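Local coordinates for glycoside hydrolase family protein (PDB 6Q2F) that hydrolyses alpha-L-rhamnosides, probably releasing terminal rhamnose, as an alpha-L-rhamnosidase with a bound sodium ion, at residues A[139-144]-A[475-479]; A[633-637]-A[783-789]; A[790-794]-A[865-869]. All coordinates share one frame; numbering follows the deposited sequence.

The three contacts follow one another along the chain, from the (beta/alpha)8 barrel to a flavodoxin-like alpha/beta sheet. Contact 1 packs a loop that follows barrel strand 127-131 on helix 469-487; the Thr139 side chain there is about 14 Å from the bound sodium, whose site is formed by Asp503, Ser504, Glu583, Glu586 and Glu644. Contact 2, its centre about 34 Å from the centre of contact 1, joins the end of barrel helix 620-636 to a hairpin of the flavodoxin-like sheet. Contact 3 belongs to that flavodoxin-like part. It shares strand 788-794 with contact 2, their centres about 19 Å apart, and its centre is about 45 Å from the centre of contact 1.

Contact 1 of 3, residues A[139-144]-A[475-479]; sequences TGGPWV and YLEHY
The indole of Trp143 has a neighbour on each face: His478 ND1 stands 3.2 Å above one, and the CA of Gly141 lies over the other. Near the plane, at the edge, comes the backbone carbonyl of Tyr475. The phenol of Tyr475 carries Thr139 C over one of its faces. Trp143, Tyr475 and His478 thus form an aromatic cluster joining the loop after strand 127-131 of the (beta/alpha)8 barrel to helix 469-487. The five-membered ring of Trp143 is nearly parallel to the Tyr475 ring, planes at 12°, but slid so far (centroids 4.9 Å apart) that they barely overlap. His478 meets the indole obliquely and receives Trp143 CB over its own face. A type I turn from Gly141 to Val144 presents the tryptophan; Gly141 lacks a CB, which would collide with Trp143 CH2. Val144 CG2 packs 3.6 Å from Tyr475 CD1, and Tyr479 CD1 touches Trp143 CZ2 at 3.5 Å. The Tyr475 hydroxyl is hydrogen-bonded to Ala132 O. A chi1 of 54° swings the indole to the helix, where Trp143 NE1 donates to Tyr475 O at 3.2 Å, bent to 146°; that oxygen also accepts from Tyr479 N.

Contact 2 of 3, residues A[633-637]-A[783-789]; sequences AHLYG and APSGARY
Ser785 OG donates to His634 O at 2.6 Å, a short bond that lies in the carbonyl plane and meets the C=O at 159°. Ser785 OG in turn accepts from Ala787 N at 3.2 Å, closing an ST turn, so one hydroxyl both steadies its own loop and ties it to the helix. OG sits between the backbone N and the carbonyl carbon of Ser785 (chi1 65°), which lets it serve both. Were Ser785 replaced by alanine, His634 O would probably be left without this donor and Ala787 N without its acceptor, and the turn less firmly held against the helix. The loop is the tip of a beta hairpin between strands 780-782 and 788-794, with a type I turn from Ala783 to Gly786; it packs against the C-terminal part of helix 620-636, a helix of the (beta/alpha)8 barrel. Glycine fits both at Gly786 and at Gly637, each with positive phi, and Gly637 CA comes 3.7 Å from Ser785 CB. Apolar contact is made by Leu635, whose CD2 lies 3.9 Å from Tyr789 CE2 and is bordered by the Ala783 methyl, CB, at 4.4 Å. Tyr789 OH and His634 ND1 are both hydrogen-bonded to the carboxylate of Asp763.

Contact 3 of 3, residues A[790-794]-A[865-869]; sequences KTIYL and SQDIE
Tyr793 and Gln866 meet through their polar ends, the phenol and amide planes standing 78° apart. Strand 788-794 belongs to a mainly parallel sheet in which strands 762-765, 734-737, 788-794, 818-820 and 860-863 lie in that order, as in flavodoxin-like folds; the loop after strand 860-863 leads into helix 868-874, and its Gln866 reaches strand 788-794. The amide nitrogen of Gln866 spends its two hydrogens on separate acceptors: Tyr793 OH at 2.8 Å, in the amide plane though bent to 137°, and Leu794 O at 3.2 Å, almost straight at 174°. A bend at chi2 turns the glutamine chain back toward the strand so that both can be reached. The amide oxygen, OE1, is satisfied by Lys822 N, leaving the group fixed at both ends, which explains why an amide suits this place. A water accepts from Ile868 N at 2.9 Å, donates to Gln866 O and makes a weak contact with Tyr793 OH. The loop is stabilised from within: Asp867 N donates to Ser865 OG in an ST turn, and Asp867, at the N-cap, sends OD1 to Ser870 N, a role natural to aspartate. Beside the polar groups, branched Ile868 packs on the strand, its CD1 3.9 Å from Tyr793 CD1 and 4.1 Å from Thr791 CG2.

Contact 1 of 3, residues A[139-144]-A[475-479]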
loop_
_atom_site.group_PDB
_atom_site.type_symbol
_atom_site.label_atom_id
_atom_site.label_comp_id
_atom_site.label_asym_id
_atom_site.label_seq_id
_atom_site.Cartn_x
_atom_site.Cartn_y
_atom_site.Cartn_z
ATOM N N THR A 139 4.671 12.775 8.875
ATOM C CA THR A 139 4.519 13.474 10.133
ATOM C C THR A 139 5.772 14.291 10.311
ATOM O O THR A 139 6.710 13.887 10.920
ATOM C CB THR A 139 4.276 12.549 11.340
ATOM O OG1 THR A 139 5.126 11.426 11.281
ATOM C CG2 THR A 139 2.881 12.093 11.395
ATOM N N GLY A 140 5.751 15.469 9.737
ATOM C CA GLY A 140 6.907 16.339 9.707
ATOM C C GLY A 140 6.467 17.775 9.496
ATOM O O GLY A 140 5.411 18.054 8.910
ATOM N N GLY A 141 7.299 18.689 9.993
ATOM C CA GLY A 141 7.072 20.105 9.841
ATOM C C GLY A 141 8.142 20.879 10.581
ATOM O O GLY A 141 8.930 20.310 11.342
ATOM N N PRO A 142 8.211 22.199 10.364
ATOM C CA PRO A 142 9.309 22.971 10.964
ATOM C C PRO A 142 9.251 23.047 12.478
ATOM O O PRO A 142 10.207 23.534 13.080
ATOM C CB PRO A 142 9.165 24.371 10.339
ATOM C CG PRO A 142 7.774 24.435 9.865
ATOM C CD PRO A 142 7.353 23.019 9.504
ATOM N N TRP A 143 8.173 22.605 13.116
ATOM C CA TRP A 143 8.167 22.593 14.573
ATOM C C TRP A 143 8.853 21.355 15.142
ATOM O O TRP A 143 8.897 21.172 16.369
ATOM C CB TRP A 143 6.724 22.729 15.083
ATOM C CG TRP A 143 5.752 21.733 14.536
ATOM C CD1 TRP A 143 5.371 20.568 15.130
ATOM C CD2 TRP A 143 4.992 21.825 13.317
ATOM N NE1 TRP A 143 4.435 19.926 14.365
ATOM C CE2 TRP A 143 4.191 20.669 13.240
ATOM C CE3 TRP A 143 4.924 22.766 12.283
ATOM C CZ2 TRP A 143 3.338 20.418 12.164
ATOM C CZ3 TRP A 143 4.080 22.521 11.217
ATOM C CH2 TRP A 143 3.284 21.361 11.171
ATOM N N VAL A 144 9.410 20.509 14.285
ATOM C CA VAL A 144 10.218 19.380 14.725
ATOM C C VAL A 144 11.643 19.884 14.938
ATOM O O VAL A 144 12.344 20.213 13.978
ATOM C CB VAL A 144 10.186 18.237 13.707
ATOM C CG1 VAL A 144 11.052 17.088 14.182
ATOM C CG2 VAL A 144 8.742 17.772 13.474
ATOM N N TYR A 475 5.164 16.384 18.191
ATOM C CA TYR A 475 4.849 16.756 16.817
ATOM C C TYR A 475 3.337 16.852 16.609
ATOM O O TYR A 475 2.828 17.870 16.138
ATOM C CB TYR A 475 5.451 15.758 15.821
ATOM C CG TYR A 475 4.820 15.955 14.468
ATOM C CD1 TYR A 475 5.264 16.963 13.621
ATOM C CD2 TYR A 475 3.736 15.177 14.062
ATOM C CE1 TYR A 475 4.672 17.174 12.409
ATOM C CE2 TYR A 475 3.120 15.395 12.856
ATOM C CZ TYR A 475 3.600 16.383 12.020
ATOM O OH TYR A 475 2.992 16.589 10.813
ATOM N N LEU A 476 2.602 15.803 16.984
ATOM C CA LEU A 476 1.191 15.716 16.609
ATOM C C LEU A 476 0.311 16.603 17.483
ATOM O O LEU A 476 -0.675 17.165 16.996
ATOM C CB LEU A 476 0.714 14.247 16.652
ATOM C CG LEU A 476 -0.586 14.004 15.851
ATOM C CD1 LEU A 476 -0.405 14.342 14.365
ATOM C CD2 LEU A 476 -1.180 12.594 16.013
ATOM N N GLU A 477 0.636 16.742 18.772
ATOM C CA GLU A 477 -0.142 17.659 19.600
ATOM C C GLU A 477 -0.026 19.080 19.073
ATOM O O GLU A 477 -1.024 19.806 19.000
ATOM C CB GLU A 477 0.293 17.582 21.068
ATOM C CG GLU A 477 -0.182 16.267 21.731
ATOM C CD GLU A 477 0.208 16.139 23.196
ATOM O OE1 GLU A 477 1.131 16.854 23.648
ATOM O OE2 GLU A 477 -0.422 15.306 23.888
ATOM N N HIS A 478 1.177 19.481 18.666
ATOM C CA HIS A 478 1.349 20.802 18.081
ATOM C C HIS A 478 0.562 20.912 16.785
ATOM O O HIS A 478 -0.128 21.908 16.546
ATOM C CB HIS A 478 2.829 21.080 17.822
ATOM C CG HIS A 478 3.090 22.469 17.336
ATOM N ND1 HIS A 478 3.078 22.806 15.998
ATOM C CD2 HIS A 478 3.321 23.615 18.013
ATOM C CE1 HIS A 478 3.309 24.101 15.875
ATOM N NE2 HIS A 478 3.463 24.615 17.082
ATOM N N TYR A 479 0.644 19.881 15.938
ATOM C CA TYR A 479 -0.019 19.940 14.642
ATOM C C TYR A 479 -1.521 20.072 14.818
ATOM O O TYR A 479 -2.166 20.909 14.176
ATOM C CB TYR A 479 0.316 18.687 13.847
ATOM C CG TYR A 479 -0.350 18.610 12.493
ATOM C CD1 TYR A 479 0.005 19.477 11.471
ATOM C CD2 TYR A 479 -1.306 17.642 12.224
ATOM C CE1 TYR A 479 -0.584 19.384 10.211
ATOM C CE2 TYR A 479 -1.908 17.535 10.969
ATOM C CZ TYR A 479 -1.541 18.417 9.965
ATOM O OH TYR A 479 -2.135 18.320 8.732
#

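Contact 2 of 3, residues A[633-637]-A[783-789]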
loop_
_atom_site.group_PDB
_atom_site.type_symbol
_atom_site.label_atom_id
_atom_site.label_comp_id
_atom_site.label_asym_id
_atom_site.label_seq_id
_atom_site.Cartn_x
_atom_site.Cartn_y
_atom_site.Cartn_z
ATOM N N ALA A 633 -8.417 -5.180 9.957
ATOM C CA ALA A 633 -9.766 -4.828 10.386
ATOM C C ALA A 633 -10.545 -6.048 10.869
ATOM O O ALA A 633 -11.385 -5.932 11.762
ATOM C CB ALA A 633 -10.512 -4.137 9.249
ATOM N N HIS A 634 -10.309 -7.215 10.264
ATOM C CA HIS A 634 -11.002 -8.422 10.710
ATOM C C HIS A 634 -10.476 -8.872 12.069
ATOM O O HIS A 634 -11.256 -9.182 12.978
ATOM C CB HIS A 634 -10.841 -9.551 9.679
ATOM C CG HIS A 634 -11.318 -9.206 8.303
ATOM N ND1 HIS A 634 -10.942 -9.931 7.191
ATOM C CD2 HIS A 634 -12.133 -8.221 7.850
ATOM C CE1 HIS A 634 -11.498 -9.408 6.112
ATOM N NE2 HIS A 634 -12.235 -8.375 6.486
ATOM N N LEU A 635 -9.156 -8.907 12.222
ATOM C CA LEU A 635 -8.558 -9.414 13.449
ATOM C C LEU A 635 -8.707 -8.434 14.607
ATOM O O LEU A 635 -9.116 -8.837 15.699
ATOM C CB LEU A 635 -7.090 -9.757 13.198
ATOM C CG LEU A 635 -7.047 -11.084 12.446
ATOM C CD1 LEU A 635 -5.898 -11.100 11.495
ATOM C CD2 LEU A 635 -6.919 -12.238 13.444
ATOM N N TYR A 636 -8.431 -7.143 14.389
ATOM C CA TYR A 636 -8.439 -6.204 15.506
ATOM C C TYR A 636 -9.785 -5.525 15.702
ATOM O O TYR A 636 -9.920 -4.712 16.619
ATOM C CB TYR A 636 -7.313 -5.163 15.340
ATOM C CG TYR A 636 -5.954 -5.810 15.498
ATOM C CD1 TYR A 636 -5.344 -6.448 14.423
ATOM C CD2 TYR A 636 -5.290 -5.815 16.741
ATOM C CE1 TYR A 636 -4.114 -7.063 14.569
ATOM C CE2 TYR A 636 -4.057 -6.452 16.899
ATOM C CZ TYR A 636 -3.474 -7.064 15.812
ATOM O OH TYR A 636 -2.261 -7.685 15.930
ATOM N N GLY A 637 -10.783 -5.851 14.879
ATOM C CA GLY A 637 -12.147 -5.436 15.141
ATOM C C GLY A 637 -12.533 -4.055 14.662
ATOM O O GLY A 637 -13.621 -3.583 15.004
ATOM N N ALA A 783 -10.570 -14.746 17.716
ATOM C CA ALA A 783 -10.090 -13.446 18.136
ATOM C C ALA A 783 -11.234 -12.705 18.811
ATOM O O ALA A 783 -12.403 -13.024 18.581
ATOM C CB ALA A 783 -9.580 -12.637 16.933
ATOM N N PRO A 784 -10.945 -11.723 19.668
ATOM C CA PRO A 784 -12.044 -10.980 20.314
ATOM C C PRO A 784 -13.000 -10.316 19.330
ATOM O O PRO A 784 -14.162 -10.084 19.673
ATOM C CB PRO A 784 -11.310 -9.941 21.176
ATOM C CG PRO A 784 -10.009 -10.637 21.524
ATOM C CD PRO A 784 -9.635 -11.377 20.243
ATOM N N SER A 785 -12.557 -10.031 18.112
ATOM C CA SER A 785 -13.442 -9.428 17.123
ATOM C C SER A 785 -14.526 -10.394 16.653
ATOM O O SER A 785 -15.498 -9.965 16.024
ATOM C CB SER A 785 -12.633 -8.972 15.920
ATOM O OG SER A 785 -12.076 -10.113 15.285
ATOM N N GLY A 786 -14.370 -11.684 16.914
ATOM C CA GLY A 786 -15.251 -12.679 16.335
ATOM C C GLY A 786 -14.673 -13.378 15.128
ATOM O O GLY A 786 -15.259 -14.363 14.663
ATOM N N ALA A 787 -13.554 -12.890 14.591
ATOM C CA ALA A 787 -12.830 -13.666 13.604
ATOM C C ALA A 787 -12.592 -15.062 14.162
ATOM O O ALA A 787 -12.298 -15.229 15.351
ATOM C CB ALA A 787 -11.506 -12.987 13.259
ATOM N N ARG A 788 -12.760 -16.068 13.309
ATOM C CA ARG A 788 -12.793 -17.456 13.754
ATOM C C ARG A 788 -12.232 -18.318 12.638
ATOM O O ARG A 788 -12.765 -18.316 11.526
ATOM C CB ARG A 788 -14.222 -17.889 14.100
ATOM C CG ARG A 788 -14.409 -19.405 14.218
ATOM C CD ARG A 788 -15.864 -19.768 14.507
ATOM N NE ARG A 788 -16.321 -19.186 15.759
ATOM C CZ ARG A 788 -16.150 -19.763 16.945
ATOM N NH1 ARG A 788 -15.530 -20.941 17.035
ATOM N NH2 ARG A 788 -16.590 -19.163 18.041
ATOM N N TYR A 789 -11.186 -19.080 12.933
ATOM C CA TYR A 789 -10.486 -19.842 11.915
ATOM C C TYR A 789 -10.429 -21.321 12.285
ATOM O O TYR A 789 -10.276 -21.681 13.463
ATOM C CB TYR A 789 -9.068 -19.314 11.739
ATOM C CG TYR A 789 -9.016 -17.814 11.590
ATOM C CD1 TYR A 789 -9.209 -17.227 10.348
ATOM C CD2 TYR A 789 -8.785 -16.985 12.683
ATOM C CE1 TYR A 789 -9.163 -15.845 10.186
ATOM C CE2 TYR A 789 -8.717 -15.589 12.533
ATOM C CZ TYR A 789 -8.919 -15.040 11.281
ATOM O OH TYR A 789 -8.889 -13.681 11.113
#

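Contact 3 of 3, residues A[790-794]-A[865-869]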
loop_
_atom_site.group_PDB
_atom_site.type_symbol
_atom_site.label_atom_id
_atom_site.label_comp_id
_atom_site.label_asym_id
_atom_site.label_seq_id
_atom_site.Cartn_x
_atom_site.Cartn_y
_atom_site.Cartn_z
ATOM N N LYS A 790 -10.496 -22.159 11.244
ATOM C CA LYS A 790 -10.296 -23.595 11.386
ATOM C C LYS A 790 -8.831 -23.954 11.562
ATOM O O LYS A 790 -8.528 -24.990 12.163
ATOM C CB LYS A 790 -10.840 -24.349 10.164
ATOM C CG LYS A 790 -12.238 -23.956 9.756
ATOM C CD LYS A 790 -13.245 -24.183 10.859
ATOM C CE LYS A 790 -13.297 -25.628 11.317
ATOM N NZ LYS A 790 -14.364 -25.790 12.355
ATOM N N THR A 791 -7.913 -23.137 11.051
ATOM C CA THR A 791 -6.508 -23.517 11.078
ATOM C C THR A 791 -5.624 -22.297 10.868
ATOM O O THR A 791 -6.056 -21.273 10.325
ATOM C CB THR A 791 -6.192 -24.560 10.007
ATOM O OG1 THR A 791 -4.841 -24.997 10.161
ATOM C CG2 THR A 791 -6.339 -23.933 8.632
ATOM N N ILE A 792 -4.382 -22.427 11.317
ATOM C CA ILE A 792 -3.297 -21.523 10.977
ATOM C C ILE A 792 -2.526 -22.181 9.853
ATOM O O ILE A 792 -2.248 -23.383 9.910
ATOM C CB ILE A 792 -2.373 -21.268 12.186
ATOM C CG1 ILE A 792 -3.062 -20.379 13.220
ATOM C CG2 ILE A 792 -1.054 -20.645 11.735
ATOM C CD1 ILE A 792 -2.336 -20.321 14.562
ATOM N N TYR A 793 -2.177 -21.412 8.838
ATOM C CA TYR A 793 -1.323 -21.897 7.764
ATOM C C TYR A 793 0.046 -21.237 7.879
ATOM O O TYR A 793 0.132 -20.021 8.048
ATOM C CB TYR A 793 -1.952 -21.604 6.405
ATOM C CG TYR A 793 -1.093 -22.065 5.272
ATOM C CD1 TYR A 793 -1.100 -23.394 4.873
ATOM C CD2 TYR A 793 -0.270 -21.171 4.588
ATOM C CE1 TYR A 793 -0.305 -23.834 3.828
ATOM C CE2 TYR A 793 0.530 -21.604 3.541
ATOM C CZ TYR A 793 0.517 -22.938 3.171
ATOM O OH TYR A 793 1.316 -23.383 2.141
ATOM N N LEU A 794 1.111 -22.037 7.793
ATOM C CA LEU A 794 2.468 -21.493 7.897
ATOM C C LEU A 794 2.948 -21.166 6.494
ATOM O O LEU A 794 3.363 -22.051 5.747
ATOM C CB LEU A 794 3.409 -22.467 8.596
ATOM C CG LEU A 794 2.967 -22.867 10.002
ATOM C CD1 LEU A 794 4.001 -23.772 10.606
ATOM C CD2 LEU A 794 2.753 -21.639 10.882
ATOM N N SER A 865 1.956 -30.045 5.754
ATOM C CA SER A 865 1.617 -29.882 4.353
ATOM C C SER A 865 1.699 -28.409 3.999
ATOM O O SER A 865 1.610 -27.534 4.868
ATOM C CB SER A 865 0.209 -30.430 4.064
ATOM O OG SER A 865 -0.196 -30.180 2.744
ATOM N N GLN A 866 1.896 -28.145 2.707
ATOM C CA GLN A 866 1.786 -26.806 2.141
ATOM C C GLN A 866 0.671 -26.771 1.093
ATOM O O GLN A 866 0.686 -25.955 0.170
ATOM C CB GLN A 866 3.120 -26.353 1.547
ATOM C CG GLN A 866 4.331 -26.444 2.518
ATOM C CD GLN A 866 4.273 -25.444 3.692
ATOM O OE1 GLN A 866 4.942 -25.631 4.715
ATOM N NE2 GLN A 866 3.486 -24.386 3.540
ATOM N N ASP A 867 -0.306 -27.667 1.243
ATOM C CA ASP A 867 -1.488 -27.770 0.389
ATOM C C ASP A 867 -2.701 -27.473 1.270
ATOM O O ASP A 867 -3.244 -28.371 1.915
ATOM C CB ASP A 867 -1.564 -29.172 -0.240
ATOM C CG ASP A 867 -2.691 -29.303 -1.250
ATOM O OD1 ASP A 867 -3.691 -28.567 -1.130
ATOM O OD2 ASP A 867 -2.572 -30.141 -2.166
ATOM N N ILE A 868 -3.142 -26.215 1.284
ATOM C CA ILE A 868 -4.096 -25.795 2.308
ATOM C C ILE A 868 -5.459 -26.438 2.077
ATOM O O ILE A 868 -6.143 -26.833 3.026
ATOM C CB ILE A 868 -4.188 -24.256 2.371
ATOM C CG1 ILE A 868 -5.196 -23.815 3.433
ATOM C CG2 ILE A 868 -4.578 -23.662 1.011
ATOM C CD1 ILE A 868 -4.893 -24.325 4.811
ATOM N N GLU A 869 -5.882 -26.560 0.824
ATOM C CA GLU A 869 -7.221 -27.089 0.594
ATOM C C GLU A 869 -7.273 -28.596 0.807
ATOM O O GLU A 869 -8.308 -29.132 1.224
ATOM C CB GLU A 869 -7.698 -26.708 -0.802
ATOM C CG GLU A 869 -7.797 -25.202 -0.977
ATOM C CD GLU A 869 -8.958 -24.807 -1.864
ATOM O OE1 GLU A 869 -9.582 -25.713 -2.437
ATOM O OE2 GLU A 869 -9.258 -23.600 -1.962
HETATM O O HOH W 1 -1.336 -24.111 0.377
#